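Local structure of serine repeat antigen 5 (Plasmodium falciparum, 6X42) at residues Y28-K33 with Y239-N244; L62-C67 with K186-A191; K69-T74 with V279-N284; S98-L103 with S273-N278. The protein is a papain-family cysteine protease homologue of the malaria parasite that forms a pseudo-zymogen and is probably not an ordinary active peptidase. One frame throughout, in Å; residues are numbered along the deposited sequence.

Contact 1: Y28-K33 with Y239-N244; sequences YCNRLK and YWIVRN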
# COMPACT_ATOMS: atom_id res chain seq x y z
N TYR A 28 -1.57 -3.54 -19.08
CA TYR A 28 -1.11 -2.21 -18.70
C TYR A 28 -2.11 -1.60 -17.73
O TYR A 28 -3.32 -1.63 -17.97
CB TYR A 28 -1.01 -1.33 -19.95
CG TYR A 28 -0.65 0.11 -19.69
CD1 TYR A 28 0.68 0.49 -19.54
CD2 TYR A 28 -1.64 1.09 -19.60
CE1 TYR A 28 1.02 1.82 -19.31
CE2 TYR A 28 -1.30 2.42 -19.36
CZ TYR A 28 0.03 2.77 -19.22
OH TYR A 28 0.38 4.09 -19.00
N CYS A 29 -1.60 -1.03 -16.64
CA CYS A 29 -2.46 -0.34 -15.68
C CYS A 29 -1.70 0.86 -15.14
O CYS A 29 -0.71 0.71 -14.43
CB CYS A 29 -2.87 -1.28 -14.55
SG CYS A 29 -3.94 -0.50 -13.30
N ASN A 30 -2.17 2.06 -15.48
CA ASN A 30 -1.62 3.30 -14.94
C ASN A 30 -2.78 4.28 -14.85
O ASN A 30 -3.06 5.04 -15.79
CB ASN A 30 -0.48 3.82 -15.79
CG ASN A 30 0.20 5.03 -15.17
OD1 ASN A 30 -0.37 5.68 -14.31
ND2 ASN A 30 1.41 5.31 -15.59
N ARG A 31 -3.46 4.26 -13.70
CA ARG A 31 -4.60 5.14 -13.50
C ARG A 31 -4.17 6.59 -13.33
O ARG A 31 -5.00 7.49 -13.46
CB ARG A 31 -5.40 4.68 -12.30
CG ARG A 31 -6.09 3.34 -12.53
CD ARG A 31 -6.96 2.99 -11.37
NE ARG A 31 -7.84 1.86 -11.66
CZ ARG A 31 -7.69 0.63 -11.19
NH1 ARG A 31 -6.69 0.30 -10.38
NH2 ARG A 31 -8.56 -0.30 -11.53
N LEU A 32 -2.89 6.82 -13.01
CA LEU A 32 -2.39 8.18 -12.84
C LEU A 32 -2.45 8.97 -14.14
O LEU A 32 -2.42 10.20 -14.11
CB LEU A 32 -0.95 8.13 -12.30
CG LEU A 32 -0.71 7.20 -11.10
CD1 LEU A 32 0.79 7.04 -10.82
CD2 LEU A 32 -1.42 7.74 -9.87
N LYS A 33 -2.54 8.29 -15.29
CA LYS A 33 -2.66 8.97 -16.58
C LYS A 33 -4.08 9.43 -16.87
O LYS A 33 -4.28 10.12 -17.88
CB LYS A 33 -2.14 8.05 -17.69
CG LYS A 33 -0.64 7.78 -17.62
CD LYS A 33 -0.13 7.03 -18.84
N TYR A 239 7.19 -4.05 -15.55
CA TYR A 239 7.46 -3.29 -14.34
C TYR A 239 6.20 -3.16 -13.49
O TYR A 239 5.08 -3.15 -14.00
CB TYR A 239 8.00 -1.88 -14.67
CG TYR A 239 7.07 -1.03 -15.50
CD1 TYR A 239 6.08 -0.26 -14.92
CD2 TYR A 239 7.18 -0.99 -16.90
CE1 TYR A 239 5.23 0.51 -15.69
CE2 TYR A 239 6.32 -0.22 -17.66
CZ TYR A 239 5.34 0.52 -17.05
OH TYR A 239 4.46 1.29 -17.79
N TRP A 240 6.41 -3.00 -12.17
CA TRP A 240 5.42 -2.48 -11.25
C TRP A 240 5.57 -0.97 -11.15
O TRP A 240 6.70 -0.46 -11.17
CB TRP A 240 5.63 -3.03 -9.83
CG TRP A 240 5.51 -4.52 -9.68
CD1 TRP A 240 6.45 -5.35 -9.19
CD2 TRP A 240 4.37 -5.34 -10.02
NE1 TRP A 240 5.98 -6.65 -9.19
CE2 TRP A 240 4.71 -6.66 -9.69
CE3 TRP A 240 3.10 -5.07 -10.54
CZ2 TRP A 240 3.84 -7.72 -9.91
CZ3 TRP A 240 2.24 -6.12 -10.76
CH2 TRP A 240 2.62 -7.43 -10.43
N ILE A 241 4.45 -0.27 -10.99
CA ILE A 241 4.43 1.13 -10.55
C ILE A 241 4.16 1.10 -9.05
O ILE A 241 3.18 0.50 -8.60
CB ILE A 241 3.36 1.95 -11.29
CG1 ILE A 241 3.52 1.85 -12.80
CG2 ILE A 241 3.42 3.39 -10.81
CD1 ILE A 241 2.43 2.56 -13.57
N VAL A 242 5.06 1.72 -8.29
CA VAL A 242 5.06 1.66 -6.83
C VAL A 242 4.94 3.08 -6.28
O VAL A 242 5.68 3.98 -6.67
CB VAL A 242 6.33 0.97 -6.30
CG1 VAL A 242 6.31 0.88 -4.77
CG2 VAL A 242 6.49 -0.40 -6.91
N ARG A 243 4.01 3.24 -5.34
CA ARG A 243 3.81 4.46 -4.56
C ARG A 243 4.58 4.37 -3.25
O ARG A 243 4.46 3.38 -2.52
CB ARG A 243 2.33 4.64 -4.26
CG ARG A 243 1.96 5.88 -3.43
CD ARG A 243 0.50 5.91 -3.22
NE ARG A 243 0.03 6.87 -2.24
CZ ARG A 243 -0.53 8.05 -2.50
NH1 ARG A 243 -0.56 8.56 -3.71
NH2 ARG A 243 -1.08 8.73 -1.52
N ASN A 244 5.35 5.41 -2.94
CA ASN A 244 6.03 5.56 -1.66
C ASN A 244 5.40 6.72 -0.89
O ASN A 244 4.58 7.46 -1.43
CB ASN A 244 7.53 5.80 -1.90
CG ASN A 244 8.42 5.37 -0.75
OD1 ASN A 244 7.96 4.99 0.33
ND2 ASN A 244 9.72 5.44 -0.99
O HOH W 1 3.34 3.76 -17.30
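Ile241 and Asn30 cross at about a right angle, and beside them the phenol oxygen of Tyr239 comes up to the ring of Tyr28. Here the N-terminal arm of a papain-like fold lies against strand 236-243 of the beta-barrel domain. Ile241 is the residue that projects at the arm: with CG1 beside the backbone N (chi1 -54°) and the chain extended from there, Ile241 CD1 stands 3.6 Å from Asn30 ND2. Ile241 CD1 is also 3.7 Å from Cys29 O. The other branch, Ile241 CG2, approaches Leu32 CD1 loosely at 4.5 Å, so a beta-branched residue can serve two neighbours at once. The two tyrosines are set aslant. Tyr239 OH reaches the edge of the Tyr28 ring, near its plane and 3.8 Å from Tyr28 CE1, while the Tyr239 ring turns its own edge to Ile241 CG1. Asparagine suits position 30 because its two ends do different work. Asn30 OD1 takes a weak, bent bond of 3.1 Å from Leu32 N, which probably helps to orient the amide with ND2 facing the strand. Cys29 is linked to Cys24 by a disulfide. One water joins the polar ends, accepting from Asn30 ND2 at 3.0 Å. The same water bonds Tyr239 OH at 2.8 Å. Its third bond, to Tyr28 OH, is weak at 3.4 Å.

Contact 2: L62-C67 with K186-A191; sequences LETIRC and KGSVIA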
# COMPACT_ATOMS: atom_id res chain seq x y z
N LEU A 62 -7.01 1.14 1.66
CA LEU A 62 -8.42 1.43 1.93
C LEU A 62 -8.92 2.61 1.10
O LEU A 62 -10.08 2.60 0.65
CB LEU A 62 -8.65 1.68 3.41
CG LEU A 62 -8.60 0.51 4.37
CD1 LEU A 62 -8.99 0.98 5.77
CD2 LEU A 62 -9.54 -0.61 3.90
N GLU A 63 -8.09 3.64 0.91
CA GLU A 63 -8.50 4.78 0.07
C GLU A 63 -8.77 4.35 -1.37
O GLU A 63 -9.74 4.81 -1.99
CB GLU A 63 -7.44 5.90 0.12
CG GLU A 63 -7.36 6.56 1.50
CD GLU A 63 -6.04 7.28 1.78
OE1 GLU A 63 -5.15 7.29 0.90
OE2 GLU A 63 -5.91 7.86 2.90
N THR A 64 -7.96 3.44 -1.94
CA THR A 64 -8.24 3.01 -3.31
C THR A 64 -9.47 2.12 -3.36
O THR A 64 -10.24 2.19 -4.32
CB THR A 64 -7.04 2.37 -4.02
OG1 THR A 64 -6.69 1.09 -3.47
CG2 THR A 64 -5.80 3.27 -3.98
N ILE A 65 -9.66 1.27 -2.34
CA ILE A 65 -10.87 0.47 -2.28
C ILE A 65 -12.09 1.38 -2.25
O ILE A 65 -13.08 1.13 -2.96
CB ILE A 65 -10.84 -0.50 -1.08
CG1 ILE A 65 -9.83 -1.62 -1.32
CG2 ILE A 65 -12.23 -1.03 -0.79
CD1 ILE A 65 -9.45 -2.43 -0.08
N ARG A 66 -12.04 2.45 -1.45
CA ARG A 66 -13.14 3.41 -1.40
C ARG A 66 -13.36 4.07 -2.76
O ARG A 66 -14.50 4.21 -3.21
CB ARG A 66 -12.88 4.44 -0.30
CG ARG A 66 -13.15 3.88 1.11
CD ARG A 66 -12.83 4.88 2.22
NE ARG A 66 -13.55 6.13 2.02
CZ ARG A 66 -14.83 6.32 2.35
NH1 ARG A 66 -15.52 5.36 2.95
NH2 ARG A 66 -15.41 7.48 2.09
N CYS A 67 -12.28 4.42 -3.47
CA CYS A 67 -12.41 4.95 -4.82
C CYS A 67 -13.10 3.95 -5.74
O CYS A 67 -13.99 4.31 -6.52
CB CYS A 67 -11.04 5.30 -5.39
SG CYS A 67 -10.34 6.89 -4.92
N LYS A 186 -9.10 -3.75 -6.60
CA LYS A 186 -9.08 -2.93 -5.39
C LYS A 186 -8.35 -1.61 -5.55
O LYS A 186 -8.41 -0.77 -4.64
CB LYS A 186 -8.44 -3.72 -4.24
CG LYS A 186 -9.30 -4.88 -3.72
CD LYS A 186 -8.53 -5.80 -2.77
CE LYS A 186 -9.44 -6.79 -2.13
NZ LYS A 186 -9.71 -7.93 -3.03
N GLY A 187 -7.64 -1.40 -6.66
CA GLY A 187 -6.91 -0.18 -6.92
C GLY A 187 -5.46 -0.21 -6.49
O GLY A 187 -4.69 0.68 -6.89
N SER A 188 -5.07 -1.20 -5.70
CA SER A 188 -3.72 -1.27 -5.16
C SER A 188 -3.59 -2.58 -4.40
O SER A 188 -4.58 -3.23 -4.06
CB SER A 188 -3.45 -0.13 -4.18
OG SER A 188 -4.31 -0.20 -3.04
N VAL A 189 -2.34 -2.92 -4.07
CA VAL A 189 -2.04 -3.80 -2.95
C VAL A 189 -1.03 -3.10 -2.06
O VAL A 189 -0.36 -2.15 -2.47
CB VAL A 189 -1.50 -5.19 -3.38
CG1 VAL A 189 -2.49 -5.90 -4.27
CG2 VAL A 189 -0.12 -5.06 -4.05
N ILE A 190 -0.92 -3.57 -0.82
CA ILE A 190 0.18 -3.23 0.06
C ILE A 190 1.35 -4.13 -0.32
O ILE A 190 1.15 -5.33 -0.54
CB ILE A 190 -0.23 -3.44 1.53
CG1 ILE A 190 -1.48 -2.65 1.89
CG2 ILE A 190 0.95 -3.10 2.44
CD1 ILE A 190 -2.16 -3.17 3.16
N ALA A 191 2.55 -3.57 -0.41
CA ALA A 191 3.74 -4.38 -0.68
C ALA A 191 4.82 -4.05 0.32
O ALA A 191 4.96 -2.89 0.73
CB ALA A 191 4.27 -4.16 -2.11
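Thr64 holds OG1 between its backbone N and its carbonyl carbon (chi1 69°), and Ser188 places OG in the same way (chi1 63°); each torsion swings the oxygen back over its own backbone toward the opposite hydroxyl, and the two meet with Ser188 OG 2.7 Å from Thr64 OG1. Thr64 OG1 also donates to Lys186 O at 2.8 Å, coming in at a C=O...O angle of 137° and tilted somewhat from the carbonyl plane. His61, one turn back in helix 53-68, lies close to both hydroxyls: its O competes with Lys186 O for the one Thr64 proton, and its ND1 bonds Ser188 OG. Small hydroxyl residues fit, since they bring buried polar atoms together without holding the backbones apart. This helix is the long central helix of the papain fold, and the contact joins it to the turn where helix 172-186 ends and strand 189-193 begins, at the meeting of the helical and barrel domains. Gly187 makes that turn with a positive phi, its CA only 5.0 Å from Thr64 CA; a CB there would collide with Thr64 CB and press on the preceding carbonyl. Beside it, Ile65 and Lys186 run alongside one another in the same direction, with Ile65 CG1 3.9 Å from Lys186 CB. The lysine thus offers its aliphatic stem to the isoleucine, while its chain bends near the end and NZ forms a salt bridge with Glu182.

Contact 3: K69-T74 with V279-N284; sequences KGYEPT and VDLPMN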
# COMPACT_ATOMS: atom_id res chain seq x y z
N LYS A 69 -15.23 1.78 -5.04
CA LYS A 69 -16.64 1.66 -4.66
C LYS A 69 -17.42 2.96 -4.85
O LYS A 69 -18.59 3.03 -4.47
CB LYS A 69 -16.75 1.15 -3.21
CG LYS A 69 -16.27 -0.31 -2.97
CD LYS A 69 -16.72 -1.27 -4.08
CE LYS A 69 -16.35 -2.74 -3.84
NZ LYS A 69 -15.30 -3.19 -4.80
N GLY A 70 -16.80 3.98 -5.44
CA GLY A 70 -17.50 5.19 -5.82
C GLY A 70 -17.44 6.34 -4.84
O GLY A 70 -18.16 7.33 -5.03
N TYR A 71 -16.63 6.24 -3.79
CA TYR A 71 -16.50 7.31 -2.82
C TYR A 71 -15.47 8.35 -3.29
O TYR A 71 -14.65 8.10 -4.17
CB TYR A 71 -16.11 6.75 -1.45
CG TYR A 71 -17.18 5.86 -0.86
CD1 TYR A 71 -17.17 4.49 -1.10
CD2 TYR A 71 -18.21 6.39 -0.09
CE1 TYR A 71 -18.16 3.67 -0.58
CE2 TYR A 71 -19.19 5.58 0.43
CZ TYR A 71 -19.16 4.23 0.19
OH TYR A 71 -20.16 3.43 0.72
N GLU A 72 -15.54 9.53 -2.68
CA GLU A 72 -14.59 10.59 -2.97
C GLU A 72 -13.19 10.19 -2.52
O GLU A 72 -13.02 9.35 -1.63
CB GLU A 72 -14.99 11.85 -2.21
CG GLU A 72 -16.22 12.58 -2.75
CD GLU A 72 -16.08 12.96 -4.20
OE1 GLU A 72 -16.90 12.49 -5.02
OE2 GLU A 72 -15.14 13.71 -4.54
N PRO A 73 -12.13 10.82 -3.09
CA PRO A 73 -10.74 10.53 -2.68
C PRO A 73 -10.33 11.27 -1.40
O PRO A 73 -9.41 12.09 -1.38
CB PRO A 73 -9.94 10.97 -3.91
CG PRO A 73 -10.75 12.07 -4.52
CD PRO A 73 -12.19 11.70 -4.28
N THR A 74 -11.00 10.95 -0.30
CA THR A 74 -10.77 11.60 0.98
C THR A 74 -9.70 10.84 1.75
O THR A 74 -9.81 9.63 1.92
CB THR A 74 -12.06 11.61 1.80
OG1 THR A 74 -13.14 12.12 1.02
CG2 THR A 74 -11.88 12.46 3.04
N VAL A 279 -12.59 -6.59 2.83
CA VAL A 279 -13.59 -5.74 3.46
C VAL A 279 -14.89 -5.74 2.68
O VAL A 279 -14.92 -5.96 1.46
CB VAL A 279 -13.07 -4.30 3.64
CG1 VAL A 279 -11.77 -4.30 4.43
CG2 VAL A 279 -12.89 -3.66 2.28
N ASP A 280 -15.99 -5.53 3.39
CA ASP A 280 -17.29 -5.27 2.78
C ASP A 280 -17.55 -3.78 2.91
O ASP A 280 -17.42 -3.20 4.00
CB ASP A 280 -18.40 -6.06 3.47
CG ASP A 280 -19.80 -5.71 2.94
N LEU A 281 -17.86 -3.15 1.79
CA LEU A 281 -18.14 -1.73 1.77
C LEU A 281 -19.18 -1.51 0.69
O LEU A 281 -18.92 -1.82 -0.48
CB LEU A 281 -16.87 -0.95 1.47
CG LEU A 281 -17.04 0.57 1.40
CD1 LEU A 281 -17.40 1.14 2.77
CD2 LEU A 281 -15.78 1.23 0.86
N PRO A 282 -20.37 -1.01 1.02
CA PRO A 282 -21.38 -0.79 -0.02
C PRO A 282 -20.91 0.22 -1.06
O PRO A 282 -20.14 1.14 -0.76
CB PRO A 282 -22.61 -0.27 0.75
CG PRO A 282 -22.14 0.08 2.12
CD PRO A 282 -20.83 -0.60 2.36
N MET A 283 -21.35 0.02 -2.30
CA MET A 283 -21.15 1.03 -3.33
C MET A 283 -21.79 2.33 -2.89
O MET A 283 -22.88 2.34 -2.31
CB MET A 283 -21.76 0.58 -4.66
CG MET A 283 -21.22 -0.73 -5.18
SD MET A 283 -19.49 -0.63 -5.72
CE MET A 283 -19.54 0.66 -6.97
N ASN A 284 -21.11 3.44 -3.16
CA ASN A 284 -21.60 4.75 -2.77
C ASN A 284 -22.89 5.09 -3.51
O ASN A 284 -22.94 5.05 -4.74
CB ASN A 284 -20.54 5.80 -3.06
CG ASN A 284 -20.90 7.15 -2.50
OD1 ASN A 284 -21.76 7.26 -1.62
ND2 ASN A 284 -20.24 8.19 -2.99
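A Schellman motif ends helix 53-68, with Gly70 as its C-prime residue, and the carbonyls of Lys69 and Gly70 just past the helix bind Asn284. Tyr71 N returns to Arg66 O and Gly70 N to Cys67 O; the positive phi of Gly70, easily reached without a CB, makes this possible. Asn284 N gives Lys69 O a nearly straight bond of 2.9 Å. Asn284 ND2 bonds Gly70 O at 3.0 Å, with the oxygen in the amide plane but the nitrogen well above the carbonyl plane. Asn284 CB sits over the centre of the Tyr71 ring in a CH-pi contact, and with CG anti to the backbone N (chi1 -171°) the amide lies flat along the ring, their planes 11° apart. Tyrosine adds a hydroxyl at the far end: Tyr71 OH donates to Pro282 O at 2.7 Å, fixing how the ring lies along the tail. Leu281 CD2 meets Tyr71 CE1 obliquely at 3.7 Å. The Met283 and Lys69 side chains cross at about a right angle, with Met283 SD unusually close to Lys69 CD (3.3 Å). Arg66 adds a cation-pi contact to Tyr71. Here the C-terminal arm, leaving strand 273-280 of the barrel domain, straps itself onto the helical domain, a crossing-over typical of the papain fold.

Contact 4: S98-L103 with S273-N278; sequences SPMEFL and SVVIFN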
# COMPACT_ATOMS: atom_id res chain seq x y z
N SER A 98 2.59 -3.36 11.47
CA SER A 98 2.23 -4.22 10.36
C SER A 98 0.82 -3.90 9.89
O SER A 98 0.01 -3.35 10.65
CB SER A 98 2.26 -5.69 10.79
OG SER A 98 1.22 -5.92 11.72
N PRO A 99 0.47 -4.31 8.67
CA PRO A 99 -0.93 -4.21 8.23
C PRO A 99 -1.89 -4.98 9.11
O PRO A 99 -3.04 -4.57 9.26
CB PRO A 99 -0.90 -4.76 6.80
CG PRO A 99 0.49 -4.48 6.36
CD PRO A 99 1.36 -4.71 7.57
N MET A 100 -1.43 -6.09 9.70
CA MET A 100 -2.25 -6.82 10.66
C MET A 100 -2.64 -5.92 11.83
O MET A 100 -3.80 -5.93 12.27
CB MET A 100 -1.46 -8.05 11.13
CG MET A 100 -0.90 -8.93 9.97
SD MET A 100 0.66 -8.46 9.11
CE MET A 100 0.32 -9.07 7.47
N GLU A 101 -1.69 -5.16 12.37
CA GLU A 101 -2.06 -4.30 13.49
C GLU A 101 -2.97 -3.17 13.03
O GLU A 101 -3.87 -2.75 13.76
CB GLU A 101 -0.86 -3.74 14.25
CG GLU A 101 -1.39 -2.95 15.48
CD GLU A 101 -0.36 -2.27 16.38
OE1 GLU A 101 0.86 -2.25 16.08
OE2 GLU A 101 -0.78 -1.73 17.42
N PHE A 102 -2.76 -2.67 11.82
CA PHE A 102 -3.64 -1.64 11.27
C PHE A 102 -5.09 -2.09 11.32
O PHE A 102 -5.97 -1.34 11.78
CB PHE A 102 -3.18 -1.31 9.85
CG PHE A 102 -3.99 -0.25 9.18
CD1 PHE A 102 -3.57 1.09 9.21
CD2 PHE A 102 -5.12 -0.57 8.46
CE1 PHE A 102 -4.31 2.07 8.59
CE2 PHE A 102 -5.86 0.41 7.83
CZ PHE A 102 -5.45 1.73 7.89
N LEU A 103 -5.37 -3.31 10.88
CA LEU A 103 -6.75 -3.78 10.93
C LEU A 103 -7.25 -3.90 12.37
O LEU A 103 -8.43 -3.65 12.65
CB LEU A 103 -6.88 -5.11 10.22
CG LEU A 103 -6.74 -5.07 8.71
CD1 LEU A 103 -6.89 -6.48 8.18
CD2 LEU A 103 -7.75 -4.17 8.05
N SER A 273 6.73 -9.25 -0.28
CA SER A 273 5.42 -9.77 0.03
C SER A 273 4.40 -8.70 -0.31
O SER A 273 4.72 -7.51 -0.43
CB SER A 273 5.33 -10.19 1.50
OG SER A 273 5.79 -9.19 2.37
N VAL A 274 3.15 -9.15 -0.46
CA VAL A 274 2.02 -8.26 -0.64
C VAL A 274 0.92 -8.65 0.34
O VAL A 274 0.78 -9.82 0.72
CB VAL A 274 1.50 -8.25 -2.09
CG1 VAL A 274 2.55 -7.72 -3.07
CG2 VAL A 274 1.05 -9.61 -2.55
N VAL A 275 0.10 -7.66 0.68
CA VAL A 275 -1.05 -7.83 1.56
C VAL A 275 -2.26 -7.16 0.92
O VAL A 275 -2.17 -6.04 0.39
CB VAL A 275 -0.79 -7.26 2.97
CG1 VAL A 275 -2.00 -7.43 3.88
CG2 VAL A 275 0.42 -7.89 3.59
N ILE A 276 -3.40 -7.84 1.00
CA ILE A 276 -4.69 -7.28 0.61
C ILE A 276 -5.64 -7.36 1.80
O ILE A 276 -5.55 -8.26 2.64
CB ILE A 276 -5.32 -7.95 -0.63
CG1 ILE A 276 -5.64 -9.40 -0.38
CG2 ILE A 276 -4.38 -7.84 -1.82
CD1 ILE A 276 -6.49 -10.02 -1.47
N PHE A 277 -6.51 -6.35 1.89
CA PHE A 277 -7.54 -6.31 2.92
C PHE A 277 -8.85 -6.84 2.36
O PHE A 277 -9.24 -6.49 1.23
CB PHE A 277 -7.73 -4.89 3.42
CG PHE A 277 -6.58 -4.35 4.26
CD1 PHE A 277 -5.65 -5.18 4.86
CD2 PHE A 277 -6.47 -2.98 4.46
CE1 PHE A 277 -4.63 -4.64 5.64
CE2 PHE A 277 -5.45 -2.45 5.25
CZ PHE A 277 -4.55 -3.27 5.84
N ASN A 278 -9.54 -7.65 3.15
CA ASN A 278 -10.81 -8.25 2.76
C ASN A 278 -11.92 -7.51 3.51
O ASN A 278 -12.13 -7.75 4.70
CB ASN A 278 -10.78 -9.73 3.09
CG ASN A 278 -9.62 -10.44 2.41
OD1 ASN A 278 -9.37 -10.25 1.23
ND2 ASN A 278 -8.90 -11.24 3.17
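Phe277 is wrapped by three residues of helix 99-109; its CG lies anti to the carbonyl carbon (chi1 -70°), which sends the ring from strand to helix. Leu103 lies over one face, sliding past the phenyl in the opposite direction, with Leu103 CD2 3.7 Å from the Phe277 centroid. Pro99 is at the edge, Pro99 CB 3.9 Å from Phe277 CE1. The Phe102 and Phe277 side chains cross at about a right angle, yet their ring planes are near parallel (12°) and slid apart, with Phe102 CD2 3.7 Å from Phe277 CE2. Two residues earlier, on the same side of the strand, Val275 CG1 touches Pro99 CB at 4.1 Å. Proline suits the first turn of a helix, where its missing N-H costs no bond, and flat or branched apolar side chains fill the interface. Behind this shell, Ser98 is the N-cap and Ser98 OG accepts from Glu101 N at 3.1 Å; Glu101 itself turns outward to a salt bridge with Arg92. On the strand side, Phe277 N donates to His61 NE2 of helix 53-68, whose ring also meets the phenyl. The helix and strand segment axes run 15° from parallel, the near-aligned packing typical of a helix on a beta sheet, here where the two domains of the papain fold join.

How the contacts relate
Starting from the N terminus, the chain lays down the first halves of contacts 1, 2, 3 and 4 in that order, all within the N-terminal arm and helical domain. Residues 186-191 then close contact 2, and 239-244 close contact 1 round it, so contact 2 is enclosed by contact 1. Next 273-278 close contact 4, and the adjoining 279-284 close contact 3 round that. Each of the first two loops crosses each of the last two. Contact 1 ties the N-terminal arm to the barrel, and contact 3 the C-terminal tail to the helical domain. Contact 2 joins the central helix to the turn leading into strand 189-193, and contact 4 joins helix 99-109 to the neighbouring strand 273-280, where Ile190 O bonds Val275 N.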